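Local structure of chitin deacetylase (Bombyx mori, 5ZNT) at residues E109-W112 / D118-G121. The protein removes the N-acetyl groups of chitin to give chitosan and acetate, as a secreted zinc-dependent deacetylase of carbohydrate esterase family 4. Sequence-based numbering, arbitrary orientation.
Sequences ERFW and DDWG
Trp-112, near the end of the short helix 109-113, faces Trp-120 in the first turns of helix 117-134; their CA atoms lie 7.9 Å apart, and no direct hydrogen bond joins the two segments. A short turn links the helices and leaves the interval to large side chains; tryptophan is broad enough to span it. CE3 of the Trp-112 benzo ring lies over one face of the Trp-120 indole, offset toward the rim, 3.7 Å from CH2 of Trp-120. The six-membered rings meet obliquely, their planes at 58°. Trp-112 O approaches CZ2 of Trp-120 at 3.4 Å, and a water in the indole plane accepts from NE1 of Trp-120 at 2.9 Å and donates to O of Trp-112 at 2.8 Å. This corner belongs to the polysaccharide deacetylase domain, just after the zinc ligands His-101 and His-105; the Trp-112 side chain comes within about 6 Å of that of His-105, and its NE1 is hydrogen-bonded to Asn-106 O. Phe-111, with CG anti to the backbone N (chi1 159°), swings its ring across Trp-112, placing CE2 over the indole centre. The same ring meets the Asp-119 methylene, a suitably apolar partner, CZ of Phe-111 lying 4.1 Å from CB of Asp-119.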
loop_
_atom_site.group_PDB
_atom_site.type_symbol
_atom_site.label_atom_id
_atom_site.label_comp_id
_atom_site.label_asym_id
_atom_site.label_seq_id
_atom_site.Cartn_x
_atom_site.Cartn_y
_atom_site.Cartn_z
ATOM N N GLU A 109 -19.825 0.214 4.902
ATOM C CA GLU A 109 -18.831 1.210 5.302
ATOM C C GLU A 109 -19.004 1.667 6.741
ATOM O O GLU A 109 -18.038 2.151 7.348
ATOM C CB GLU A 109 -18.894 2.428 4.385
ATOM C CG GLU A 109 -18.276 2.215 3.041
ATOM C CD GLU A 109 -18.154 3.511 2.279
ATOM O OE1 GLU A 109 -18.268 4.585 2.905
ATOM O OE2 GLU A 109 -17.963 3.453 1.052
ATOM N N ARG A 110 -20.203 1.530 7.303
ATOM C CA ARG A 110 -20.394 1.934 8.683
ATOM C C ARG A 110 -19.830 0.900 9.645
ATOM O O ARG A 110 -19.467 1.246 10.778
ATOM C CB ARG A 110 -21.879 2.195 8.945
ATOM C CG ARG A 110 -22.584 2.860 7.757
ATOM C CD ARG A 110 -24.082 2.544 7.699
ATOM N NE ARG A 110 -24.362 1.116 7.831
ATOM C CZ ARG A 110 -25.545 0.608 8.162
ATOM N NH1 ARG A 110 -26.574 1.415 8.401
ATOM N NH2 ARG A 110 -25.698 -0.706 8.256
ATOM N N PHE A 111 -19.735 -0.367 9.217
ATOM C CA PHE A 111 -19.046 -1.351 10.052
ATOM C C PHE A 111 -17.624 -0.898 10.354
ATOM O O PHE A 111 -17.206 -0.870 11.515
ATOM C CB PHE A 111 -19.033 -2.730 9.387
ATOM C CG PHE A 111 -17.947 -3.635 9.922
ATOM C CD1 PHE A 111 -18.131 -4.320 11.119
ATOM C CD2 PHE A 111 -16.733 -3.773 9.249
ATOM C CE1 PHE A 111 -17.132 -5.129 11.634
ATOM C CE2 PHE A 111 -15.732 -4.576 9.752
ATOM C CZ PHE A 111 -15.924 -5.266 10.946
ATOM N N TRP A 112 -16.872 -0.508 9.318
ATOM C CA TRP A 112 -15.473 -0.123 9.518
ATOM C C TRP A 112 -15.353 1.136 10.378
ATOM O O TRP A 112 -14.513 1.208 11.286
ATOM C CB TRP A 112 -14.796 0.085 8.162
ATOM C CG TRP A 112 -14.743 -1.182 7.360
ATOM C CD1 TRP A 112 -15.526 -1.518 6.297
ATOM C CD2 TRP A 112 -13.881 -2.298 7.594
ATOM N NE1 TRP A 112 -15.199 -2.771 5.843
ATOM C CE2 TRP A 112 -14.190 -3.276 6.625
ATOM C CE3 TRP A 112 -12.881 -2.565 8.532
ATOM C CZ2 TRP A 112 -13.524 -4.507 6.558
ATOM C CZ3 TRP A 112 -12.203 -3.786 8.459
ATOM C CH2 TRP A 112 -12.540 -4.743 7.493
ATOM N N ASP A 118 -11.378 -5.099 18.749
ATOM C CA ASP A 118 -11.359 -6.531 18.471
ATOM C C ASP A 118 -11.796 -6.825 17.037
ATOM O O ASP A 118 -11.216 -7.697 16.383
ATOM C CB ASP A 118 -12.231 -7.263 19.488
ATOM C CG ASP A 118 -12.243 -8.770 19.271
ATOM O OD1 ASP A 118 -11.167 -9.399 19.410
ATOM O OD2 ASP A 118 -13.331 -9.319 18.976
ATOM N N ASP A 119 -12.808 -6.108 16.530
ATOM C CA ASP A 119 -13.220 -6.270 15.137
ATOM C C ASP A 119 -12.059 -5.975 14.186
ATOM O O ASP A 119 -11.801 -6.732 13.244
ATOM C CB ASP A 119 -14.383 -5.334 14.793
ATOM C CG ASP A 119 -15.724 -5.742 15.414
ATOM O OD1 ASP A 119 -15.985 -6.945 15.647
ATOM O OD2 ASP A 119 -16.535 -4.811 15.646
ATOM N N TRP A 120 -11.374 -4.847 14.402
ATOM C CA TRP A 120 -10.224 -4.507 13.568
ATOM C C TRP A 120 -9.163 -5.591 13.649
ATOM O O TRP A 120 -8.537 -5.929 12.638
ATOM C CB TRP A 120 -9.634 -3.156 13.995
ATOM C CG TRP A 120 -10.369 -2.012 13.406
ATOM C CD1 TRP A 120 -11.337 -1.239 14.015
ATOM C CD2 TRP A 120 -10.225 -1.507 12.079
ATOM N NE1 TRP A 120 -11.796 -0.281 13.138
ATOM C CE2 TRP A 120 -11.143 -0.432 11.938
ATOM C CE3 TRP A 120 -9.421 -1.867 10.981
ATOM C CZ2 TRP A 120 -11.261 0.297 10.756
ATOM C CZ3 TRP A 120 -9.535 -1.137 9.809
ATOM C CH2 TRP A 120 -10.449 -0.063 9.707
ATOM N N GLY A 121 -8.937 -6.133 14.847
ATOM C CA GLY A 121 -7.947 -7.185 15.007
ATOM C C GLY A 121 -8.329 -8.448 14.260
ATOM O O GLY A 121 -7.498 -9.033 13.557
HETATM O O HOH W 1 -13.716 1.773 13.955
#